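Local coordinates for TENA/THI-4 protein, Domain of Unknown Function with a Heme Oxygenase-like Fold (Shewanella denitrificans OS217, PDB 3DDE) that is of unknown function but has a heme oxygenase-like fold and may, like its family, be an iron-containing redox enzyme, at residues T46-Y49 with H50-K53; Q59-V62 with G63-K67; S108-P112 with A113-L117; L134-S137 with Y138-N142; S198-A201 with V202-S206. All coordinates share one frame; numbering follows the deposited sequence.

In the fold
Five local contacts, each within a helix or at its start, sample an all-helical heme oxygenase-like bundle. In chain order they lie on helix 38-52 (contact 1), helix 55-65 (contact 2), the loop and first turns of helix 112-126 (contact 3), helix 134-141 (contact 4) and helix 193-223 (contact 5). Contacts 1 and 3 touch, as do contacts 4 and 5, each pair with centres 9 Å apart. Contact 1 reaches contact 4 through Tyr51 and Tyr136, and contact 3 contact 5 through Leu117 and Ser206. Contact 2 touches none of the others, though about 4 Å separates its nearest atoms from contact 4. Contacts 2, 3 and 5 meet neighbouring subunits; contacts 1 and 4 are buried within one chain.

Contact 1: residues T46-Y49 with H50-K53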
# COMPACT_ATOMS: atom_id res chain seq x y z
N THR A 46 -0.18 -26.64 9.99
CA THR A 46 0.13 -26.05 8.69
C THR A 46 -0.64 -24.74 8.51
O THR A 46 -0.06 -23.76 8.06
CB THR A 46 -0.19 -27.02 7.55
OG1 THR A 46 0.62 -28.19 7.71
CG2 THR A 46 0.10 -26.40 6.20
N GLU A 47 -1.93 -24.71 8.87
CA GLU A 47 -2.70 -23.47 8.74
C GLU A 47 -2.26 -22.42 9.74
O GLU A 47 -2.30 -21.21 9.46
CB GLU A 47 -4.21 -23.70 8.86
CG GLU A 47 -4.78 -24.59 7.77
CD GLU A 47 -4.29 -24.18 6.41
OE1 GLU A 47 -4.64 -23.06 5.97
OE2 GLU A 47 -3.55 -24.98 5.78
N THR A 48 -1.84 -22.87 10.92
CA THR A 48 -1.33 -21.96 11.93
C THR A 48 -0.07 -21.29 11.39
O THR A 48 0.12 -20.08 11.56
CB THR A 48 -1.05 -22.67 13.25
OG1 THR A 48 -2.28 -23.21 13.74
CG2 THR A 48 -0.48 -21.71 14.29
N TYR A 49 0.75 -22.09 10.71
CA TYR A 49 1.98 -21.61 10.09
C TYR A 49 1.67 -20.53 9.07
O TYR A 49 2.35 -19.50 9.05
CB TYR A 49 2.74 -22.76 9.42
CG TYR A 49 3.71 -22.28 8.35
CD1 TYR A 49 5.01 -21.89 8.67
CD2 TYR A 49 3.30 -22.22 7.02
CE1 TYR A 49 5.87 -21.44 7.67
CE2 TYR A 49 4.15 -21.77 6.03
CZ TYR A 49 5.42 -21.38 6.35
OH TYR A 49 6.22 -20.93 5.32
N HIS A 50 0.66 -20.78 8.23
CA HIS A 50 0.25 -19.84 7.19
C HIS A 50 -0.16 -18.47 7.69
O HIS A 50 0.30 -17.48 7.16
CB HIS A 50 -0.86 -20.42 6.31
CG HIS A 50 -0.39 -21.49 5.39
ND1 HIS A 50 0.70 -21.33 4.57
CD2 HIS A 50 -0.91 -22.71 5.10
CE1 HIS A 50 0.86 -22.42 3.83
NE2 HIS A 50 -0.10 -23.28 4.15
N TYR A 51 -1.02 -18.38 8.68
CA TYR A 51 -1.43 -17.07 9.17
C TYR A 51 -0.41 -16.43 10.12
O TYR A 51 -0.23 -15.22 10.12
CB TYR A 51 -2.84 -17.12 9.77
CG TYR A 51 -2.99 -17.63 11.20
CD1 TYR A 51 -2.71 -16.81 12.29
CD2 TYR A 51 -3.55 -18.88 11.45
CE1 TYR A 51 -2.89 -17.23 13.57
CE2 TYR A 51 -3.75 -19.33 12.76
CZ TYR A 51 -3.42 -18.49 13.82
OH TYR A 51 -3.59 -18.92 15.13
N THR A 52 0.30 -17.24 10.90
CA THR A 52 1.30 -16.74 11.84
C THR A 52 2.42 -16.02 11.09
O THR A 52 3.01 -15.08 11.60
CB THR A 52 1.83 -17.89 12.75
OG1 THR A 52 0.77 -18.30 13.61
CG2 THR A 52 2.99 -17.44 13.62
N LYS A 53 2.70 -16.51 9.90
CA LYS A 53 3.71 -16.00 8.98
C LYS A 53 3.53 -14.50 8.67
O LYS A 53 4.49 -13.79 8.36
CB LYS A 53 3.56 -16.84 7.71
CG LYS A 53 4.48 -16.59 6.55
CD LYS A 53 4.30 -17.71 5.48
CE LYS A 53 2.84 -17.88 4.96
NZ LYS A 53 2.66 -19.14 4.10
O HOH W 1 -2.15 -25.28 3.71
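Tyr49 turns CG away from its own amide nitrogen (chi1 159°), whereas the next residue, His50, carries CG anti to its carbonyl carbon (chi1 -73°), and these two torsions swing the rings into an offset edge-to-face pair. The CD2 edge of Tyr49 comes over one face of the imidazole, Tyr49 CD2 to His50 ND1 3.7 Å, with the planes at 63°. Both imidazole nitrogens are engaged in the ring plane: Lys53 NZ donates to His50 ND1 at 3.0 Å, and a water lies 2.9 Å from His50 NE2. The same water donates to Glu47 OE2 at 2.5 Å, while the hydroxyl of Ser108 is hydrogen-bonded to NE2 as well. Lys53 bends at chi3 and runs obliquely past the hydroxyl end of the Tyr49 ring, Lys53 CD lying 3.8 Å from Tyr49 OH. A leucine in place of His50 would probably leave the Lys53 amine, the water and the Ser108 hydroxyl without their shared mate and the Tyr49 edge without a ring face. One turn round, Thr48 O is gripped twice, by Thr52 N at 2.9 Å and Thr52 OG1 at 2.8 Å, from opposite faces of its carbonyl plane. This part of helix 38-52 lies largely buried among its neighbours: Tyr51 packs on helix 112-126, Tyr49 on helices 102-106 and 88-97, and Glu47 OE1 accepts from Leu111 N and is bonded to Thr114 OG1 at the start of helix 112-126.

Contact 2: residues Q59-V62 with G63-K67; sequences QALV and GIMGK
The flat groups that join Leu61 and Val62 to the following turn are peptide planes, for no ring takes part. Met65 N meets Leu61 O at 2.9 Å, almost in line with the carbonyl bond (C=O...N 165°), whereas Gly66 N approaches Val62 O at 2.8 Å, tilted 30° from the carbonyl plane. Just before these, the bonding is weaker: Ala60 O takes weak bonds from both Gly63 N and Ile64 N, and the latter also bonds weakly to Leu61 O. The side chain of Ile64 folds back over the carbonyl of Ala60, Ile64 CD1 to Ala60 O 3.5 Å, because CG1 stands anti to the carbonyl carbon (chi1 -63°). Leu61 and Met65, a selenomethionine, lie alongside each other and point the same way, Leu61 CD1 touching Met65 CG at 3.8 Å. From there the Met65 chain bends twice, which carries its selenium end clear of Leu61. Gly66 is the first residue to leave helical backbone angles, so the Gly66 N bond to Val62 O belongs to the last turn of helix 55-65. Within the chain, Val62 packs on Tyr73 of helix 71-84 and Ser125 of helix 112-126. Across subunit boundaries, Leu61 and Ile64 rest on Ile64 of a neighbouring subunit, and Met65 on Met65 of another. The touching side chains of Leu61, Ile64 and Met65 bring hydrocarbon and selenium, a chemistry suited to an apolar subunit interface.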
# COMPACT_ATOMS: atom_id res chain seq x y z
N GLN A 59 1.29 -6.33 12.05
CA GLN A 59 1.50 -5.53 13.25
C GLN A 59 2.35 -4.30 12.92
O GLN A 59 2.04 -3.18 13.34
CB GLN A 59 2.18 -6.37 14.35
CG GLN A 59 2.51 -5.62 15.63
CD GLN A 59 1.30 -4.95 16.26
OE1 GLN A 59 0.64 -5.53 17.14
NE2 GLN A 59 0.95 -3.75 15.79
N ALA A 60 3.43 -4.49 12.16
CA ALA A 60 4.28 -3.38 11.75
C ALA A 60 3.48 -2.39 10.88
O ALA A 60 3.71 -1.19 10.92
CB ALA A 60 5.55 -3.88 11.02
N LEU A 61 2.53 -2.90 10.11
CA LEU A 61 1.72 -2.07 9.22
C LEU A 61 0.87 -1.01 9.95
O LEU A 61 0.69 0.10 9.43
CB LEU A 61 0.86 -2.97 8.33
CG LEU A 61 0.18 -2.39 7.09
CD1 LEU A 61 1.18 -1.65 6.18
CD2 LEU A 61 -0.53 -3.52 6.35
N VAL A 62 0.36 -1.34 11.14
CA VAL A 62 -0.38 -0.37 11.94
C VAL A 62 0.48 0.89 12.17
O VAL A 62 -0.02 2.03 12.08
CB VAL A 62 -0.76 -0.95 13.34
CG1 VAL A 62 -1.52 0.11 14.19
CG2 VAL A 62 -1.56 -2.28 13.22
N GLY A 63 1.76 0.68 12.46
CA GLY A 63 2.70 1.79 12.72
C GLY A 63 3.05 2.62 11.49
O GLY A 63 3.35 3.80 11.59
N ILE A 64 2.99 2.00 10.32
CA ILE A 64 3.25 2.70 9.07
C ILE A 64 2.03 3.47 8.58
O ILE A 64 2.18 4.59 8.10
CB ILE A 64 3.72 1.71 7.99
CG1 ILE A 64 5.04 1.07 8.42
CG2 ILE A 64 3.89 2.42 6.64
CD1 ILE A 64 5.24 -0.30 7.86
N MSE A 65 0.84 2.87 8.69
CA MSE A 65 -0.41 3.47 8.18
C MSE A 65 -1.17 4.35 9.16
O MSE A 65 -1.91 5.24 8.74
CB MSE A 65 -1.37 2.37 7.73
CG MSE A 65 -0.84 1.51 6.65
SE MSE A 65 -0.40 2.45 5.07
CE MSE A 65 -2.21 2.83 4.45
N GLY A 66 -1.01 4.09 10.46
CA GLY A 66 -1.69 4.85 11.50
C GLY A 66 -1.22 6.29 11.47
O GLY A 66 -0.03 6.55 11.29
N LYS A 67 -2.16 7.22 11.61
CA LYS A 67 -1.86 8.65 11.61
C LYS A 67 -1.86 9.20 13.04
O LYS A 67 -2.77 8.91 13.83
CB LYS A 67 -2.86 9.40 10.73
CG LYS A 67 -2.72 9.07 9.23

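Contact 3: residues S108-P112 with A113-L117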
# COMPACT_ATOMS: atom_id res chain seq x y z
N SER A 108 2.77 -25.39 0.17
CA SER A 108 1.32 -25.48 0.23
C SER A 108 0.67 -24.09 0.22
O SER A 108 1.26 -23.10 0.66
CB SER A 108 0.85 -26.19 1.51
OG SER A 108 0.94 -25.32 2.64
N LYS A 109 -0.55 -24.03 -0.29
CA LYS A 109 -1.32 -22.80 -0.29
C LYS A 109 -2.25 -22.91 0.92
O LYS A 109 -2.68 -24.02 1.26
CB LYS A 109 -2.13 -22.64 -1.59
CG LYS A 109 -1.26 -22.75 -2.88
N PRO A 110 -2.51 -21.77 1.60
CA PRO A 110 -3.40 -21.81 2.75
C PRO A 110 -4.81 -22.25 2.38
O PRO A 110 -5.22 -22.11 1.22
CB PRO A 110 -3.41 -20.36 3.26
CG PRO A 110 -2.23 -19.73 2.69
CD PRO A 110 -1.96 -20.42 1.38
N LEU A 111 -5.55 -22.77 3.34
CA LEU A 111 -6.95 -23.12 3.11
C LEU A 111 -7.75 -21.79 3.00
O LEU A 111 -7.31 -20.74 3.51
CB LEU A 111 -7.49 -24.07 4.20
CG LEU A 111 -6.92 -25.51 4.26
CD1 LEU A 111 -7.46 -26.31 5.46
CD2 LEU A 111 -7.20 -26.25 2.97
N PRO A 112 -8.93 -21.82 2.35
CA PRO A 112 -9.69 -20.56 2.18
C PRO A 112 -10.00 -19.79 3.47
O PRO A 112 -9.91 -18.56 3.48
CB PRO A 112 -10.96 -21.02 1.49
CG PRO A 112 -10.55 -22.32 0.80
CD PRO A 112 -9.63 -22.96 1.75
N ALA A 113 -10.32 -20.50 4.54
CA ALA A 113 -10.62 -19.83 5.81
C ALA A 113 -9.38 -19.09 6.35
O ALA A 113 -9.49 -18.03 6.95
CB ALA A 113 -11.16 -20.86 6.85
N THR A 114 -8.20 -19.66 6.12
CA THR A 114 -6.94 -19.09 6.60
C THR A 114 -6.58 -17.87 5.76
O THR A 114 -6.16 -16.84 6.29
CB THR A 114 -5.82 -20.16 6.54
OG1 THR A 114 -6.29 -21.36 7.16
CG2 THR A 114 -4.54 -19.68 7.23
N GLU A 115 -6.71 -18.00 4.45
CA GLU A 115 -6.50 -16.89 3.53
C GLU A 115 -7.44 -15.73 3.92
O GLU A 115 -7.03 -14.55 3.86
CB GLU A 115 -6.80 -17.33 2.09
CG GLU A 115 -6.18 -16.44 1.02
CD GLU A 115 -4.67 -16.59 1.00
OE1 GLU A 115 -4.16 -17.72 0.85
OE2 GLU A 115 -3.99 -15.59 1.15
N THR A 116 -8.68 -16.07 4.30
CA THR A 116 -9.68 -15.08 4.72
C THR A 116 -9.27 -14.36 6.01
O THR A 116 -9.49 -13.16 6.14
CB THR A 116 -11.10 -15.73 4.88
OG1 THR A 116 -11.47 -16.38 3.67
CG2 THR A 116 -12.19 -14.68 5.25
N LEU A 117 -8.70 -15.08 6.98
CA LEU A 117 -8.22 -14.46 8.21
C LEU A 117 -7.06 -13.50 7.90
O LEU A 117 -7.02 -12.38 8.42
CB LEU A 117 -7.76 -15.52 9.24
CG LEU A 117 -7.13 -14.99 10.54
CD1 LEU A 117 -8.05 -14.09 11.33
CD2 LEU A 117 -6.62 -16.13 11.41
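Pro110, Pro112 and Glu115 shape the N-terminus of helix 112-126 in this heme oxygenase-like bundle; Leu111 holds the N-cap position and Pro112 opens the first turn. A proline suits that place, since it has no N-H to leave without an acceptor. Pro112 packs on Asp216 of helix 193-223, whose carboxylate also takes the Ala113 amide, and on Asn205 of a neighbouring subunit. Glu115 leaves the helix with CG trans to the amide nitrogen (chi1 -160°) and bends at chi2, which brings the carboxylate back across the preceding loop: Glu115 OE1 lies 3.3 Å from Pro110 CG. Its other oxygen, OE2, accepts from Trp123 of a neighbouring subunit. The backbone of Glu115 is tied to the cap as well, Glu115 N to Leu111 O 3.0 Å and nearly straight at 173°. Pro110 CB also packs on Thr114 CB at 4.1 Å, and Pro110 rests on His50 of helix 38-52. A valine at Thr116 would probably cost Pro112 O one of its two donors and leave Asn205 of the neighbouring subunit without its partner on this helix. The two donors reach Pro112 O from opposite faces of its plane, Thr116 N at 2.9 Å and Thr116 OG1 at 2.7 Å, the hydroxyl standing 37° out of it.

Contact 4: residues L134-S137 with Y138-N142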
# COMPACT_ATOMS: atom_id res chain seq x y z
N LEU A 134 -5.36 -4.21 18.35
CA LEU A 134 -5.17 -4.62 19.73
C LEU A 134 -6.24 -5.61 20.20
O LEU A 134 -6.01 -6.38 21.14
CB LEU A 134 -5.13 -3.40 20.65
CG LEU A 134 -3.95 -2.43 20.57
CD1 LEU A 134 -4.21 -1.19 21.42
CD2 LEU A 134 -2.64 -3.12 21.01
N GLY A 135 -7.41 -5.58 19.56
CA GLY A 135 -8.51 -6.52 19.86
C GLY A 135 -8.15 -7.96 19.53
O GLY A 135 -8.51 -8.89 20.24
N TYR A 136 -7.44 -8.14 18.42
CA TYR A 136 -6.95 -9.46 18.02
C TYR A 136 -5.98 -9.95 19.08
O TYR A 136 -6.11 -11.07 19.59
CB TYR A 136 -6.25 -9.36 16.65
CG TYR A 136 -5.51 -10.60 16.18
CD1 TYR A 136 -6.07 -11.87 16.28
CD2 TYR A 136 -4.26 -10.48 15.58
CE1 TYR A 136 -5.40 -12.99 15.81
CE2 TYR A 136 -3.59 -11.58 15.10
CZ TYR A 136 -4.16 -12.84 15.22
OH TYR A 136 -3.48 -13.93 14.75
N SER A 137 -5.01 -9.09 19.40
CA SER A 137 -3.99 -9.36 20.40
C SER A 137 -4.59 -9.67 21.76
O SER A 137 -4.04 -10.48 22.52
CB SER A 137 -3.07 -8.15 20.53
OG SER A 137 -2.32 -7.95 19.35
N TYR A 138 -5.70 -9.03 22.09
CA TYR A 138 -6.32 -9.26 23.39
C TYR A 138 -6.67 -10.74 23.64
O TYR A 138 -6.30 -11.28 24.67
CB TYR A 138 -7.54 -8.38 23.64
CG TYR A 138 -8.11 -8.65 25.02
CD1 TYR A 138 -7.48 -8.15 26.16
CD2 TYR A 138 -9.25 -9.44 25.19
CE1 TYR A 138 -8.00 -8.43 27.44
CE2 TYR A 138 -9.75 -9.72 26.43
CZ TYR A 138 -9.13 -9.21 27.56
OH TYR A 138 -9.67 -9.51 28.80
N TRP A 139 -7.38 -11.38 22.71
CA TRP A 139 -7.71 -12.80 22.91
C TRP A 139 -6.52 -13.67 22.50
O TRP A 139 -6.26 -14.71 23.11
CB TRP A 139 -9.01 -13.22 22.19
CG TRP A 139 -8.92 -13.30 20.71
CD1 TRP A 139 -9.29 -12.34 19.82
CD2 TRP A 139 -8.41 -14.39 19.95
NE1 TRP A 139 -9.05 -12.78 18.54
CE2 TRP A 139 -8.49 -14.02 18.59
CE3 TRP A 139 -7.88 -15.64 20.28
CZ2 TRP A 139 -8.07 -14.87 17.56
CZ3 TRP A 139 -7.46 -16.48 19.25
CH2 TRP A 139 -7.57 -16.09 17.91
N ALA A 140 -5.79 -13.25 21.48
CA ALA A 140 -4.64 -14.02 21.04
C ALA A 140 -3.65 -14.25 22.20
O ALA A 140 -3.10 -15.35 22.31
CB ALA A 140 -3.97 -13.36 19.88
N GLU A 141 -3.51 -13.28 23.11
CA GLU A 141 -2.54 -13.38 24.23
C GLU A 141 -3.08 -13.99 25.53
O GLU A 141 -2.29 -14.52 26.32
CB GLU A 141 -1.92 -12.01 24.54
CG GLU A 141 -1.12 -11.39 23.40
CD GLU A 141 0.11 -12.20 22.98
OE1 GLU A 141 0.68 -12.94 23.81
OE2 GLU A 141 0.51 -12.06 21.79
N ASN A 142 -4.37 -13.88 25.79
CA ASN A 142 -4.98 -14.51 26.97
C ASN A 142 -5.76 -15.75 26.52
O ASN A 142 -6.85 -16.03 27.03
CB ASN A 142 -5.90 -13.51 27.68
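Tyr136 and Trp139 meet ring against ring on one side of helix 134-141. The closest carbons, Tyr136 CE1 and Trp139 CZ2, are 3.7 Å apart; CZ2 lies at the tyrosine edge, in the plane of that ring, while the two planes are inclined at 67°, an oblique meeting. The indole also covers the backbone of the residue it touches: Tyr136 O sits over one face, 3.4 Å from Trp139 CD1. That placement follows from chi1 of Trp139 (72°), which sets CG between the backbone N and the carbonyl carbon and folds the ring back along the helix. Tyr136 O is held from a different direction by Ala140 N at 2.9 Å, in the carbonyl plane, and Ala140 CB meets Tyr136 CE1 at 4.3 Å. The same i to i+4 pattern runs through the helix, Tyr138 N on Leu134 O at 2.8 Å and Glu141 N on Ser137 O at 2.9 Å. Farther out, Asn55 ND2 holds the far end of Tyr136 by a hydrogen bond to OH, and Trp139 NE1, off the axis of its side chain, gives its hydrogen to Ser206 of helix 193-223, which probably helps to orient the indole. Tyr138 leaves another side of the helix and is packed on Leu10 and Val14 of helix 7-24, while Glu141 touches Asp175 and His178 of helix 166-189. Helix 134-141 is thus buried among helices 7-24, 166-189 and 193-223 of a heme oxygenase-like bundle.

Contact 5: residues S198-A201 with V202-S206; sequences SVVA and VMENS
Val200 and Glu204 meet one turn apart within helix 193-223, a long helix of the heme oxygenase-like bundle, in an i to i+4 contact along its partly exposed side. Their side chains run alongside and point the same way, Val200 CG1 lying 3.6 Å from Glu204 OE2. Glu204 places CG anti to its carbonyl carbon (chi1 -74°) and stays extended beyond it; the start of the chain therefore lies over the carbonyl of the preceding turn, Glu204 CG to Val200 O 3.3 Å, before the carboxylate reaches the valine methyl. The Glu204 side chain also touches Lys13 of helix 7-24. Val200 CG1 has a second, looser neighbour in the methyl of Met203, a selenomethionine, which bends at chi3 and packs inward on Val14 and Tyr138. On another side Val202 CG2 comes back over the previous turn, 3.3 Å from Ser198 O, and Val202 rests on Tyr120 and Ile124 of helix 112-126. Regular backbone bonds run through the whole stretch, among them Met203 N to Val199 O at 2.9 Å and Asn205 N to Ala201 O at 3.1 Å. Asn205 ND2 is hydrogen-bonded to Thr116 OG1 of a neighbouring subunit, and Asn205 packs on Pro112 of that subunit. Ser206 bonds twice to the turn before it: Val202 O receives Ser206 N at 2.9 Å and Ser206 OG at 2.6 Å, from opposite faces of the carbonyl plane.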
# COMPACT_ATOMS: atom_id res chain seq x y z
N SER A 198 -14.13 -0.33 18.24
CA SER A 198 -13.31 -0.87 17.13
C SER A 198 -12.46 -2.07 17.60
O SER A 198 -12.22 -3.04 16.85
CB SER A 198 -12.42 0.22 16.51
OG SER A 198 -11.40 0.65 17.41
N VAL A 199 -11.95 -1.97 18.83
CA VAL A 199 -11.19 -3.05 19.45
C VAL A 199 -12.10 -4.29 19.62
O VAL A 199 -11.70 -5.41 19.30
CB VAL A 199 -10.62 -2.60 20.84
CG1 VAL A 199 -10.11 -3.79 21.65
CG2 VAL A 199 -9.53 -1.54 20.64
N VAL A 200 -13.33 -4.08 20.10
CA VAL A 200 -14.28 -5.17 20.31
C VAL A 200 -14.69 -5.82 18.98
O VAL A 200 -14.81 -7.04 18.89
CB VAL A 200 -15.55 -4.68 21.07
CG1 VAL A 200 -16.63 -5.77 21.07
CG2 VAL A 200 -15.20 -4.26 22.50
N ALA A 201 -14.90 -5.00 17.96
CA ALA A 201 -15.28 -5.48 16.64
C ALA A 201 -14.20 -6.39 16.04
O ALA A 201 -14.49 -7.43 15.48
CB ALA A 201 -15.58 -4.27 15.70
N VAL A 202 -12.94 -6.00 16.17
CA VAL A 202 -11.82 -6.80 15.64
C VAL A 202 -11.57 -8.05 16.47
O VAL A 202 -11.25 -9.10 15.93
CB VAL A 202 -10.52 -5.96 15.52
CG1 VAL A 202 -9.27 -6.84 15.11
CG2 VAL A 202 -10.76 -4.85 14.53
N MSE A 203 -11.71 -7.94 17.79
CA MSE A 203 -11.54 -9.06 18.69
C MSE A 203 -12.50 -10.17 18.29
O MSE A 203 -12.12 -11.34 18.16
CB MSE A 203 -11.86 -8.60 20.13
CG MSE A 203 -11.68 -9.64 21.23
SE MSE A 203 -12.30 -8.94 22.93
CE MSE A 203 -14.22 -8.95 22.60
N GLU A 204 -13.75 -9.78 18.10
CA GLU A 204 -14.83 -10.70 17.77
C GLU A 204 -14.65 -11.34 16.41
O GLU A 204 -14.72 -12.56 16.29
CB GLU A 204 -16.18 -9.98 17.81
CG GLU A 204 -16.70 -9.68 19.22
CD GLU A 204 -17.99 -8.83 19.22
OE1 GLU A 204 -18.35 -8.31 18.15
OE2 GLU A 204 -18.63 -8.67 20.28
N ASN A 205 -14.40 -10.53 15.39
CA ASN A 205 -14.34 -11.07 14.04
C ASN A 205 -13.09 -11.87 13.82
O ASN A 205 -13.14 -12.91 13.19
CB ASN A 205 -14.54 -9.99 12.95
CG ASN A 205 -14.96 -10.60 11.61
OD1 ASN A 205 -15.99 -11.30 11.52
ND2 ASN A 205 -14.19 -10.32 10.56
N SER A 206 -11.96 -11.42 14.35
CA SER A 206 -10.72 -12.19 14.20
C SER A 206 -10.87 -13.59 14.82
O SER A 206 -10.34 -14.56 14.29
CB SER A 206 -9.50 -11.44 14.76
OG SER A 206 -9.67 -11.11 16.12